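Local coordinates for protein O-methyltransferase (Saccharopolyspora spinosa, PDB 4CE0) that probably transfers a methyl group from S-adenosyl-L-methionine to the rhamnose 4'-hydroxyl of a spinosyn during antibiotic biosynthesis, and carries a bound magnesium ion, at residues 64-69 / 208-213; 68-73 / 179-184; 84-89 / 139-144; 79-82 / 88-91. One frame throughout, in Å; residues are numbered along the deposited sequence.

Contact 1. Residues 64-69 / 208-213. With MG (magnesium ion), chain C.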
loop_
_atom_site.group_PDB
_atom_site.type_symbol
_atom_site.label_atom_id
_atom_site.label_comp_id
_atom_site.label_asym_id
_atom_site.label_seq_id
_atom_site.Cartn_x
_atom_site.Cartn_y
_atom_site.Cartn_z
ATOM N N GLN A 64 1.609 -6.310 -14.943
ATOM C CA GLN A 64 2.839 -6.729 -14.273
ATOM C C GLN A 64 3.543 -7.844 -15.079
ATOM O O GLN A 64 4.753 -7.827 -15.210
ATOM C CB GLN A 64 2.539 -7.252 -12.875
ATOM C CG GLN A 64 3.817 -7.708 -12.118
ATOM C CD GLN A 64 3.556 -8.026 -10.658
ATOM O OE1 GLN A 64 2.498 -7.707 -10.125
ATOM N NE2 GLN A 64 4.522 -8.686 -10.009
ATOM N N HIS A 65 2.777 -8.822 -15.562
ATOM C CA HIS A 65 3.305 -9.941 -16.376
ATOM C C HIS A 65 4.024 -9.395 -17.591
ATOM O O HIS A 65 5.166 -9.770 -17.874
ATOM C CB HIS A 65 2.157 -10.858 -16.847
ATOM C CG HIS A 65 2.582 -11.920 -17.824
ATOM N ND1 HIS A 65 2.621 -11.709 -19.187
ATOM C CD2 HIS A 65 2.984 -13.195 -17.624
ATOM C CE1 HIS A 65 3.036 -12.812 -19.787
ATOM N NE2 HIS A 65 3.255 -13.732 -18.865
ATOM N N CYS A 66 3.382 -8.454 -18.292
ATOM C CA CYS A 66 3.990 -7.852 -19.489
ATOM C C CYS A 66 5.267 -7.032 -19.198
ATOM O O CYS A 66 6.274 -7.144 -19.888
ATOM C CB CYS A 66 2.972 -6.971 -20.231
ATOM S SG CYS A 66 1.552 -7.904 -20.911
ATOM N N VAL A 67 5.203 -6.161 -18.207
ATOM C CA VAL A 67 6.335 -5.329 -17.869
ATOM C C VAL A 67 7.474 -6.252 -17.429
ATOM O O VAL A 67 8.618 -6.022 -17.825
ATOM C CB VAL A 67 5.974 -4.341 -16.719
ATOM C CG1 VAL A 67 7.236 -3.609 -16.172
ATOM C CG2 VAL A 67 4.874 -3.369 -17.186
ATOM N N GLU A 68 7.164 -7.283 -16.619
ATOM C CA GLU A 68 8.224 -8.171 -16.100
ATOM C C GLU A 68 8.897 -8.962 -17.214
ATOM O O GLU A 68 10.102 -9.227 -17.156
ATOM C CB GLU A 68 7.703 -9.121 -15.002
ATOM C CG GLU A 68 7.596 -8.419 -13.620
ATOM C CD GLU A 68 7.059 -9.293 -12.509
ATOM O OE1 GLU A 68 6.915 -10.504 -12.732
ATOM O OE2 GLU A 68 6.790 -8.763 -11.406
ATOM N N ALA A 69 8.118 -9.316 -18.233
ATOM C CA ALA A 69 8.607 -10.139 -19.344
ATOM C C ALA A 69 9.548 -9.321 -20.196
ATOM O O ALA A 69 10.621 -9.791 -20.620
ATOM C CB ALA A 69 7.435 -10.666 -20.185
ATOM N N PHE A 208 4.763 -5.402 -26.020
ATOM C CA PHE A 208 3.357 -5.739 -25.819
ATOM C C PHE A 208 2.435 -4.593 -26.164
ATOM O O PHE A 208 2.679 -3.416 -25.801
ATOM C CB PHE A 208 3.102 -6.111 -24.352
ATOM C CG PHE A 208 3.677 -7.434 -23.945
ATOM C CD1 PHE A 208 4.972 -7.516 -23.448
ATOM C CD2 PHE A 208 2.906 -8.604 -24.032
ATOM C CE1 PHE A 208 5.512 -8.733 -23.076
ATOM C CE2 PHE A 208 3.435 -9.819 -23.653
ATOM C CZ PHE A 208 4.739 -9.893 -23.168
ATOM N N VAL A 209 1.351 -4.946 -26.842
ATOM C CA VAL A 209 0.198 -4.062 -26.935
ATOM C C VAL A 209 -0.896 -4.621 -26.044
ATOM O O VAL A 209 -1.305 -5.791 -26.190
ATOM C CB VAL A 209 -0.382 -3.944 -28.356
ATOM C CG1 VAL A 209 -1.468 -2.889 -28.338
ATOM C CG2 VAL A 209 0.661 -3.571 -29.317
ATOM N N ILE A 210 -1.360 -3.769 -25.130
ATOM C CA ILE A 210 -2.431 -4.083 -24.221
ATOM C C ILE A 210 -3.660 -3.231 -24.556
ATOM O O ILE A 210 -3.596 -2.005 -24.654
ATOM C CB ILE A 210 -1.984 -3.859 -22.780
ATOM C CG1 ILE A 210 -0.855 -4.824 -22.412
ATOM C CG2 ILE A 210 -3.138 -4.075 -21.819
ATOM C CD1 ILE A 210 -0.212 -4.502 -21.109
ATOM N N ILE A 211 -4.785 -3.893 -24.765
ATOM C CA ILE A 211 -6.029 -3.205 -25.145
ATOM C C ILE A 211 -6.999 -3.348 -23.967
ATOM O O ILE A 211 -7.550 -4.418 -23.738
ATOM C CB ILE A 211 -6.666 -3.814 -26.382
ATOM C CG1 ILE A 211 -5.654 -3.984 -27.519
ATOM C CG2 ILE A 211 -7.844 -2.959 -26.834
ATOM C CD1 ILE A 211 -5.200 -2.683 -28.158
ATOM N N ASP A 212 -7.226 -2.277 -23.219
ATOM C CA ASP A 212 -7.892 -2.454 -21.954
ATOM C C ASP A 212 -9.366 -2.834 -22.137
ATOM O O ASP A 212 -9.916 -3.520 -21.294
ATOM C CB ASP A 212 -7.769 -1.195 -21.077
ATOM C CG ASP A 212 -8.272 -1.428 -19.661
ATOM O OD1 ASP A 212 -7.549 -2.092 -18.884
ATOM O OD2 ASP A 212 -9.394 -0.980 -19.320
ATOM N N ASP A 213 -9.981 -2.370 -23.225
ATOM C CA ASP A 213 -11.405 -2.592 -23.493
ATOM C C ASP A 213 -11.633 -3.198 -24.862
ATOM O O ASP A 213 -12.520 -2.767 -25.615
ATOM C CB ASP A 213 -12.177 -1.271 -23.421
ATOM C CG ASP A 213 -12.224 -0.716 -22.028
ATOM O OD1 ASP A 213 -13.102 -1.150 -21.249
ATOM O OD2 ASP A 213 -11.358 0.116 -21.700
HETATM MG MG MG C . -10.459 0.601 -19.887
HETATM O O HOH W 1 -12.312 -0.258 -18.877
HETATM O O HOH W 2 -10.407 1.378 -17.860
HETATM O O HOH W 3 -11.820 2.173 -20.025
#

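Contact 2. Residues 68-73 / 179-184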
loop_
_atom_site.group_PDB
_atom_site.type_symbol
_atom_site.label_atom_id
_atom_site.label_comp_id
_atom_site.label_asym_id
_atom_site.label_seq_id
_atom_site.Cartn_x
_atom_site.Cartn_y
_atom_site.Cartn_z
ATOM N N GLU A 68 7.164 -7.283 -16.619
ATOM C CA GLU A 68 8.224 -8.171 -16.100
ATOM C C GLU A 68 8.897 -8.962 -17.214
ATOM O O GLU A 68 10.102 -9.227 -17.156
ATOM C CB GLU A 68 7.703 -9.121 -15.002
ATOM C CG GLU A 68 7.596 -8.419 -13.620
ATOM C CD GLU A 68 7.059 -9.293 -12.509
ATOM O OE1 GLU A 68 6.915 -10.504 -12.732
ATOM O OE2 GLU A 68 6.790 -8.763 -11.406
ATOM N N ALA A 69 8.118 -9.316 -18.233
ATOM C CA ALA A 69 8.607 -10.139 -19.344
ATOM C C ALA A 69 9.548 -9.321 -20.196
ATOM O O ALA A 69 10.621 -9.791 -20.620
ATOM C CB ALA A 69 7.435 -10.666 -20.185
ATOM N N VAL A 70 9.140 -8.087 -20.453
ATOM C CA VAL A 70 9.963 -7.139 -21.201
ATOM C C VAL A 70 11.306 -6.885 -20.512
ATOM O O VAL A 70 12.349 -6.761 -21.177
ATOM C CB VAL A 70 9.192 -5.824 -21.354
ATOM C CG1 VAL A 70 10.087 -4.631 -21.306
ATOM C CG2 VAL A 70 8.324 -5.847 -22.643
ATOM N N LEU A 71 11.270 -6.741 -19.187
ATOM C CA LEU A 71 12.491 -6.535 -18.415
ATOM C C LEU A 71 13.387 -7.792 -18.444
ATOM O O LEU A 71 14.584 -7.681 -18.665
ATOM C CB LEU A 71 12.177 -6.166 -16.967
ATOM C CG LEU A 71 11.501 -4.823 -16.705
ATOM C CD1 LEU A 71 11.409 -4.611 -15.198
ATOM C CD2 LEU A 71 12.190 -3.640 -17.386
ATOM N N ALA A 72 12.814 -8.984 -18.237
ATOM C CA ALA A 72 13.635 -10.203 -18.224
ATOM C C ALA A 72 14.161 -10.564 -19.617
ATOM O O ALA A 72 15.277 -11.047 -19.753
ATOM C CB ALA A 72 12.888 -11.302 -17.702
ATOM N N ASP A 73 13.347 -10.339 -20.642
ATOM C CA ASP A 73 13.733 -10.657 -22.023
ATOM C C ASP A 73 14.718 -9.655 -22.636
ATOM O O ASP A 73 15.348 -9.952 -23.656
ATOM C CB ASP A 73 12.491 -10.715 -22.917
ATOM C CG ASP A 73 11.603 -11.897 -22.614
ATOM O OD1 ASP A 73 11.800 -12.560 -21.573
ATOM O OD2 ASP A 73 10.701 -12.163 -23.428
ATOM N N LEU A 179 9.136 1.931 -27.606
ATOM C CA LEU A 179 8.272 1.451 -26.562
ATOM C C LEU A 179 8.477 -0.031 -26.464
ATOM O O LEU A 179 8.585 -0.719 -27.479
ATOM C CB LEU A 179 6.798 1.747 -26.901
ATOM C CG LEU A 179 6.347 3.219 -26.862
ATOM C CD1 LEU A 179 4.933 3.407 -27.429
ATOM C CD2 LEU A 179 6.410 3.747 -25.455
ATOM N N ALA A 180 8.495 -0.521 -25.233
ATOM C CA ALA A 180 8.456 -1.948 -24.979
ATOM C C ALA A 180 7.055 -2.374 -24.577
ATOM O O ALA A 180 6.686 -3.545 -24.721
ATOM C CB ALA A 180 9.438 -2.301 -23.874
ATOM N N VAL A 181 6.287 -1.445 -24.016
ATOM C CA VAL A 181 4.899 -1.724 -23.647
ATOM C C VAL A 181 4.016 -0.547 -24.045
ATOM O O VAL A 181 4.330 0.589 -23.785
ATOM C CB VAL A 181 4.743 -2.011 -22.106
ATOM C CG1 VAL A 181 3.275 -2.103 -21.686
ATOM C CG2 VAL A 181 5.516 -3.230 -21.692
ATOM N N LEU A 182 2.888 -0.836 -24.666
ATOM C CA LEU A 182 1.970 0.200 -25.121
ATOM C C LEU A 182 0.608 -0.193 -24.613
ATOM O O LEU A 182 0.056 -1.221 -25.032
ATOM C CB LEU A 182 1.986 0.302 -26.667
ATOM C CG LEU A 182 0.872 1.137 -27.321
ATOM C CD1 LEU A 182 0.947 2.589 -26.826
ATOM C CD2 LEU A 182 0.919 1.065 -28.871
ATOM N N ARG A 183 0.088 0.582 -23.662
ATOM C CA ARG A 183 -1.211 0.294 -23.058
ATOM C C ARG A 183 -2.254 1.295 -23.560
ATOM O O ARG A 183 -2.056 2.499 -23.464
ATOM C CB ARG A 183 -1.126 0.285 -21.536
ATOM C CG ARG A 183 -2.388 -0.237 -20.867
ATOM C CD ARG A 183 -2.272 -0.372 -19.333
ATOM N NE ARG A 183 -3.221 -1.404 -19.004
ATOM C CZ ARG A 183 -4.524 -1.218 -18.843
ATOM N NH1 ARG A 183 -5.044 0.012 -18.821
ATOM N NH2 ARG A 183 -5.286 -2.283 -18.651
ATOM N N LEU A 184 -3.332 0.778 -24.156
ATOM C CA LEU A 184 -4.410 1.616 -24.720
ATOM C C LEU A 184 -5.616 1.520 -23.818
ATOM O O LEU A 184 -6.149 0.424 -23.567
ATOM C CB LEU A 184 -4.792 1.181 -26.114
ATOM C CG LEU A 184 -3.983 1.717 -27.285
ATOM C CD1 LEU A 184 -2.544 1.299 -27.208
ATOM C CD2 LEU A 184 -4.612 1.202 -28.547
#

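Contact 3. Residues 84-89 / 139-144. With SAH (S-adenosyl-L-homocysteine), chain B.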
loop_
_atom_site.group_PDB
_atom_site.type_symbol
_atom_site.label_atom_id
_atom_site.label_comp_id
_atom_site.label_asym_id
_atom_site.label_seq_id
_atom_site.Cartn_x
_atom_site.Cartn_y
_atom_site.Cartn_z
ATOM N N VAL A 84 -5.147 7.577 -19.011
ATOM C CA VAL A 84 -4.589 7.341 -17.676
ATOM C C VAL A 84 -5.532 7.644 -16.510
ATOM O O VAL A 84 -5.337 7.108 -15.419
ATOM C CB VAL A 84 -3.255 8.114 -17.493
ATOM C CG1 VAL A 84 -2.424 7.969 -18.728
ATOM C CG2 VAL A 84 -3.467 9.625 -17.135
ATOM N N TRP A 85 -6.575 8.446 -16.753
ATOM C CA TRP A 85 -7.522 8.839 -15.702
ATOM C C TRP A 85 -6.727 9.343 -14.509
ATOM O O TRP A 85 -5.977 10.321 -14.641
ATOM C CB TRP A 85 -8.446 7.685 -15.333
ATOM C CG TRP A 85 -9.614 8.019 -14.479
ATOM C CD1 TRP A 85 -10.483 9.055 -14.660
ATOM C CD2 TRP A 85 -10.105 7.274 -13.346
ATOM N NE1 TRP A 85 -11.460 9.026 -13.688
ATOM C CE2 TRP A 85 -11.252 7.949 -12.873
ATOM C CE3 TRP A 85 -9.675 6.124 -12.681
ATOM C CZ2 TRP A 85 -11.971 7.512 -11.755
ATOM C CZ3 TRP A 85 -10.385 5.698 -11.556
ATOM C CH2 TRP A 85 -11.510 6.402 -11.101
ATOM N N ARG A 86 -6.850 8.681 -13.362
ATOM C CA ARG A 86 -6.183 9.168 -12.160
ATOM C C ARG A 86 -4.710 8.771 -12.085
ATOM O O ARG A 86 -3.980 9.228 -11.194
ATOM C CB ARG A 86 -6.945 8.717 -10.912
ATOM C CG ARG A 86 -8.257 9.461 -10.713
ATOM C CD ARG A 86 -9.079 8.861 -9.613
ATOM N NE ARG A 86 -10.398 9.481 -9.530
ATOM C CZ ARG A 86 -11.451 8.941 -8.920
ATOM N NH1 ARG A 86 -11.357 7.759 -8.319
ATOM N NH2 ARG A 86 -12.605 9.590 -8.922
ATOM N N GLY A 87 -4.286 7.910 -13.009
ATOM C CA GLY A 87 -2.868 7.615 -13.187
ATOM C C GLY A 87 -2.389 6.293 -12.675
ATOM O O GLY A 87 -1.209 5.941 -12.847
ATOM N N GLY A 88 -3.323 5.525 -12.131
ATOM C CA GLY A 88 -3.021 4.327 -11.375
ATOM C C GLY A 88 -2.212 3.286 -12.127
ATOM O O GLY A 88 -1.239 2.731 -11.605
ATOM N N ALA A 89 -2.615 3.010 -13.354
ATOM C CA ALA A 89 -1.906 2.025 -14.162
ATOM C C ALA A 89 -0.487 2.486 -14.454
ATOM O O ALA A 89 0.445 1.700 -14.450
ATOM C CB ALA A 89 -2.653 1.761 -15.445
ATOM N N LEU A 139 -14.416 11.664 -15.704
ATOM C CA LEU A 139 -13.246 11.010 -16.252
ATOM C C LEU A 139 -12.150 12.040 -16.511
ATOM O O LEU A 139 -11.045 11.697 -16.958
ATOM C CB LEU A 139 -13.629 10.342 -17.557
ATOM C CG LEU A 139 -14.659 9.242 -17.341
ATOM C CD1 LEU A 139 -15.448 8.988 -18.630
ATOM C CD2 LEU A 139 -13.925 8.022 -16.888
ATOM N N GLY A 140 -12.481 13.302 -16.238
ATOM C CA GLY A 140 -11.563 14.412 -16.377
ATOM C C GLY A 140 -10.758 14.642 -15.114
ATOM O O GLY A 140 -11.283 15.134 -14.104
ATOM N N VAL A 141 -9.476 14.289 -15.179
ATOM C CA VAL A 141 -8.569 14.449 -14.053
ATOM C C VAL A 141 -7.361 15.252 -14.517
ATOM O O VAL A 141 -6.615 14.823 -15.423
ATOM C CB VAL A 141 -8.125 13.079 -13.517
ATOM C CG1 VAL A 141 -7.203 13.233 -12.279
ATOM C CG2 VAL A 141 -9.341 12.210 -13.207
ATOM N N SER A 142 -7.200 16.429 -13.922
ATOM C CA SER A 142 -6.132 17.371 -14.258
ATOM C C SER A 142 -4.717 16.799 -14.087
ATOM O O SER A 142 -4.484 15.896 -13.272
ATOM C CB SER A 142 -6.247 18.619 -13.363
ATOM O OG SER A 142 -5.977 18.295 -12.001
ATOM N N LEU A 143 -3.775 17.360 -14.837
ATOM C CA LEU A 143 -2.371 16.967 -14.761
ATOM C C LEU A 143 -1.879 17.167 -13.329
ATOM O O LEU A 143 -1.137 16.354 -12.769
ATOM C CB LEU A 143 -1.538 17.801 -15.754
ATOM C CG LEU A 143 -0.014 17.584 -15.873
ATOM C CD1 LEU A 143 0.308 16.115 -16.130
ATOM C CD2 LEU A 143 0.536 18.448 -17.012
ATOM N N GLU A 144 -2.327 18.253 -12.722
ATOM C CA GLU A 144 -1.906 18.556 -11.379
ATOM C C GLU A 144 -2.308 17.408 -10.475
ATOM O O GLU A 144 -1.521 16.966 -9.646
ATOM C CB GLU A 144 -2.530 19.870 -10.914
ATOM C CG GLU A 144 -2.211 20.205 -9.492
ATOM C CD GLU A 144 -2.472 21.676 -9.183
ATOM O OE1 GLU A 144 -1.836 22.564 -9.823
ATOM O OE2 GLU A 144 -3.331 21.936 -8.305
HETATM N N SAH B . -8.083 3.889 -14.673
HETATM C CA SAH B . -8.006 3.837 -16.142
HETATM C CB SAH B . -8.290 5.124 -16.877
HETATM C CG SAH B . -8.517 5.293 -18.379
HETATM S SD SAH B . -10.057 6.254 -18.482
HETATM C C SAH B . -6.571 3.511 -16.255
HETATM O O SAH B . -6.082 3.687 -17.358
HETATM O OXT SAH B . -6.126 3.062 -15.028
HETATM C "C5'" SAH B . -9.929 6.993 -20.149
HETATM C "C4'" SAH B . -8.900 8.128 -20.262
HETATM O "O4'" SAH B . -8.588 8.385 -21.615
HETATM C "C3'" SAH B . -9.370 9.472 -19.698
HETATM O "O3'" SAH B . -8.435 9.870 -18.716
HETATM C "C2'" SAH B . -9.441 10.455 -20.873
HETATM O "O2'" SAH B . -9.120 11.841 -20.624
HETATM C "C1'" SAH B . -8.487 9.785 -21.867
HETATM N N9 SAH B . -8.752 10.009 -23.308
HETATM C C8 SAH B . -9.680 9.325 -24.066
HETATM N N7 SAH B . -9.579 9.762 -25.329
HETATM C C5 SAH B . -8.586 10.674 -25.406
HETATM C C6 SAH B . -8.060 11.440 -26.449
HETATM N N6 SAH B . -8.535 11.337 -27.689
HETATM N N1 SAH B . -7.038 12.325 -26.201
HETATM C C2 SAH B . -6.496 12.457 -24.939
HETATM N N3 SAH B . -7.045 11.719 -23.916
HETATM C C4 SAH B . -8.042 10.818 -24.141
HETATM O O HOH W 4 -6.070 12.236 -16.722
#

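Contact 4. Residues 79-82 / 88-91. With SAH (S-adenosyl-L-homocysteine), chain B.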
loop_
_atom_site.group_PDB
_atom_site.type_symbol
_atom_site.label_atom_id
_atom_site.label_comp_id
_atom_site.label_asym_id
_atom_site.label_seq_id
_atom_site.Cartn_x
_atom_site.Cartn_y
_atom_site.Cartn_z
ATOM N N PHE A 79 7.640 2.815 -21.605
ATOM C CA PHE A 79 6.291 2.294 -21.435
ATOM C C PHE A 79 5.401 3.468 -21.675
ATOM O O PHE A 79 5.768 4.582 -21.345
ATOM C CB PHE A 79 6.060 1.783 -20.004
ATOM C CG PHE A 79 6.980 0.676 -19.579
ATOM C CD1 PHE A 79 7.642 -0.110 -20.500
ATOM C CD2 PHE A 79 7.141 0.393 -18.240
ATOM C CE1 PHE A 79 8.483 -1.165 -20.080
ATOM C CE2 PHE A 79 7.976 -0.641 -17.818
ATOM C CZ PHE A 79 8.650 -1.417 -18.748
ATOM N N ALA A 80 4.221 3.239 -22.211
ATOM C CA ALA A 80 3.308 4.323 -22.435
ATOM C C ALA A 80 1.889 3.876 -22.216
ATOM O O ALA A 80 1.527 2.784 -22.667
ATOM C CB ALA A 80 3.485 4.865 -23.876
ATOM N N GLU A 81 1.084 4.719 -21.561
ATOM C CA GLU A 81 -0.367 4.500 -21.517
ATOM C C GLU A 81 -1.122 5.691 -22.088
ATOM O O GLU A 81 -0.943 6.842 -21.668
ATOM C CB GLU A 81 -0.910 4.146 -20.118
ATOM C CG GLU A 81 -2.431 3.708 -20.163
ATOM C CD GLU A 81 -3.081 3.574 -18.810
ATOM O OE1 GLU A 81 -2.803 4.444 -17.940
ATOM O OE2 GLU A 81 -3.882 2.612 -18.614
ATOM N N THR A 82 -1.969 5.385 -23.065
ATOM C CA THR A 82 -2.825 6.370 -23.687
ATOM C C THR A 82 -4.182 6.197 -23.079
ATOM O O THR A 82 -4.960 5.298 -23.463
ATOM C CB THR A 82 -2.850 6.290 -25.251
ATOM O OG1 THR A 82 -3.243 4.986 -25.721
ATOM C CG2 THR A 82 -1.493 6.611 -25.797
ATOM N N GLY A 88 -3.323 5.525 -12.131
ATOM C CA GLY A 88 -3.021 4.327 -11.375
ATOM C C GLY A 88 -2.212 3.286 -12.127
ATOM O O GLY A 88 -1.239 2.731 -11.605
ATOM N N ALA A 89 -2.615 3.010 -13.354
ATOM C CA ALA A 89 -1.906 2.025 -14.162
ATOM C C ALA A 89 -0.487 2.486 -14.454
ATOM O O ALA A 89 0.445 1.700 -14.450
ATOM C CB ALA A 89 -2.653 1.761 -15.445
ATOM N N CYS A 90 -0.332 3.773 -14.745
ATOM C CA CYS A 90 0.984 4.335 -14.963
ATOM C C CYS A 90 1.824 4.353 -13.707
ATOM O O CYS A 90 3.036 4.105 -13.755
ATOM C CB CYS A 90 0.837 5.758 -15.476
ATOM S SG CYS A 90 0.259 5.828 -17.194
ATOM N N ILE A 91 1.205 4.682 -12.584
ATOM C CA ILE A 91 1.908 4.558 -11.292
ATOM C C ILE A 91 2.444 3.135 -11.121
ATOM O O ILE A 91 3.612 2.931 -10.742
ATOM C CB ILE A 91 1.006 4.945 -10.124
ATOM C CG1 ILE A 91 0.713 6.444 -10.177
ATOM C CG2 ILE A 91 1.659 4.662 -8.770
ATOM C CD1 ILE A 91 -0.456 6.852 -9.351
HETATM N N SAH B . -8.083 3.889 -14.673
HETATM C CA SAH B . -8.006 3.837 -16.142
HETATM C CB SAH B . -8.290 5.124 -16.877
HETATM C CG SAH B . -8.517 5.293 -18.379
HETATM S SD SAH B . -10.057 6.254 -18.482
HETATM C C SAH B . -6.571 3.511 -16.255
HETATM O O SAH B . -6.082 3.687 -17.358
HETATM O OXT SAH B . -6.126 3.062 -15.028
HETATM C "C5'" SAH B . -9.929 6.993 -20.149
HETATM C "C4'" SAH B . -8.900 8.128 -20.262
HETATM O "O4'" SAH B . -8.588 8.385 -21.615
HETATM C "C3'" SAH B . -9.370 9.472 -19.698
HETATM O "O3'" SAH B . -8.435 9.870 -18.716
HETATM C "C2'" SAH B . -9.441 10.455 -20.873
HETATM O "O2'" SAH B . -9.120 11.841 -20.624
HETATM C "C1'" SAH B . -8.487 9.785 -21.867
HETATM N N9 SAH B . -8.752 10.009 -23.308
HETATM C C8 SAH B . -9.680 9.325 -24.066
HETATM N N7 SAH B . -9.579 9.762 -25.329
HETATM C C5 SAH B . -8.586 10.674 -25.406
HETATM C C6 SAH B . -8.060 11.440 -26.449
HETATM N N6 SAH B . -8.535 11.337 -27.689
HETATM N N1 SAH B . -7.038 12.325 -26.201
HETATM C C2 SAH B . -6.496 12.457 -24.939
HETATM N N3 SAH B . -7.045 11.719 -23.916
HETATM C C4 SAH B . -8.042 10.818 -24.141
HETATM O O HOH W 5 -3.401 5.055 -15.293
#

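Contact 1. Residues 64-69 / 208-213
C66 of helix 64-69 lies over one face of the F208 ring. Its CB is 3.9 Å from the ring centroid, 17° off the normal. Its SG sits nearer the rim, 3.5 Å from F208 CD2, in a sulfur-aromatic contact. With SG anti to the carbonyl carbon (chi1 -65°), the sulfur also meets the I210 CD1 methyl at 3.8 Å. This is the tight, buried part. Toward A69 the packing thins. A69 CB approaches the ring obliquely, at 4.0 Å from F208 CE1, and A69 is partly exposed. On another side of the helix Q64 NE2 donates a hydrogen bond to E68 OE2 at 2.7 Å, from above the carboxylate plane.

Past the strand the chain turns into the magnesium site. D212 OD2 and D213 OD2 bind magnesium at 2.0 and 2.1 Å. Three waters and D185 complete the site, and D212 OD1 forms salt bridges with R59 and R183.

Helix 64-69 runs nearly antiparallel to strand 208-211, at 169°. It covers one face of the central sheet. There strand 207-211 pairs with strand 179-184 on one side and with strand 244-247 on the other, and Y245 also touches F208 and I210.

Contact 2. Residues 68-73 / 179-184
The CA atoms of V70 and A180 lie 6.6 Å apart, where the last turns of helix 56-73 pass the corner at A180 within strand 179-184. V70 supplies the whole helix side of the contact. Both of its methyls reach A180. The A180 methyl meets the flank of V70 CG1, with 3.5 Å between CG1 and A180 CB, which is close for two methyl carbons. CG2 rests 3.5 Å from the carbonyl oxygen A180 O and 4.0 Å from V181 CG2. The V70 torsion, chi1 145°, departs well from a staggered value and fits a methyl pair pressed into a tight place. V181 has CG2 anti to its carbonyl carbon (chi1 172° for CG1), which turns this methyl to the helix.

V70 also packs against F79 and F208, so it is ringed by side chains from three neighbouring strands. The backbone of A180 is hydrogen-bonded to D78 and F208, within the sheet.

Further along the strand, R183 heads for the active-site end, where it forms a salt bridge with D185. D73 forms a salt bridge with R247.

All three touching residues are buried, and only methyl groups and one carbonyl oxygen meet. The helix is therefore held here by shape and exclusion of water, while the polar backbone of A180 is served by adjacent strands of the Rossmann-like sheet.

Contact 3. Residues 84-89 / 139-144
The indole of W85 is edged by the chain at L139 and faced by its neighbour R86. R86 CG stands 3.8 Å above the centre of one indole face. The extended R86 chain lays its guanidinium over the six-membered end of the indole, W85 CZ2 standing 3.2 Å above the middle of the guanidinium plane. The L139 carbonyl oxygen lies at the indole edge, close to the ring plane, 3.5 Å from CD1. V141 CG2 comes obliquely, 3.7 Å from W85 CD1, and touches R86 CG at 3.9 Å. CG of W85 is anti to its backbone N (chi1 -169°), which carries the indole to segment 139-144. W85 NE1 makes a weak bond to V138 O, and the R86 guanidinium is held mainly by A51 O.

A water lies 2.8 Å from W85 O and 2.9 Å from V141 O, but cannot donate to every nearby acceptor at once. W85 N donates weakly to O3' of S-adenosyl-L-homocysteine at 3.1 Å. W85 is thus part of the cofactor pocket.

A type II' turn from V84 to G87 ends at the N-cap of helix 88-100. Across from it, S142 caps helix 143-152. The contact joins the loops leading into these two helices, beside D111 at the end of strand 107-111.

Contact 4. Residues 79-82 / 88-91
Past F79 and A80, strand 78-82 brings E81 to A89 and C90 of helix 88-100. The F79 ring packs farther along that same helix, on M93 and L97, and on V67 of helix 56-73. A80 turns its methyl from the helix to L179, and its backbone pairs with V181 and R183.

E81 carries the contact. The first torsion, chi1 -171°, sends CG away from the backbone N, and the chain stays extended, reaching across to the start of the helix. C90 SG lies alongside it, 3.6 Å from E81 CB and 3.4 Å from OE1. The A89 methyl touches the other carboxylate oxygen, OE2, at 3.5 Å. A water donates to E81 OE1 at 2.8 Å and accepts a weak bond from A89 N at 2.9 Å, tying the acid to the first turn of the helix.

Strand 78-82 and helix 88-100 open a beta-alpha-beta unit that continues to strand 107-111. In class I methyltransferases an acidic residue at this strand end leads into the cofactor loop. Here E81 OE2 is 2.8 Å from the carboxylate O of S-adenosyl-L-homocysteine, and A89 CB is 3.7 Å from OXT. R183 NH1 forms a salt bridge with E81 OE2 and fixes the carboxylate from the neighbouring strand.

T82 points away from the helix. Its OG1 is hydrogen-bonded to S195 OG, and its side chain touches L184.

Helix 56-73 comes first in the chain. Contacts 1 and 2 both start from it, share E68 and A69, and close long loops back to the neighbouring strands 207-211 and 179-184. Next comes strand 78-82. Contact 4 closes a short loop from it to helix 88-100 and is nested inside both long loops. Contact 3 begins at 84-89, where it shares G88 and A89 with contact 4, and closes to 139-144; it too is nested within contacts 1 and 2. Helix 56-73 packs on strand 78-82, joining contacts 1 and 4. Contacts 3 and 4 both touch S-adenosyl-L-homocysteine, while contact 1 ends at the magnesium. Contact 3 lies across the chain's centre from contacts 1 and 2.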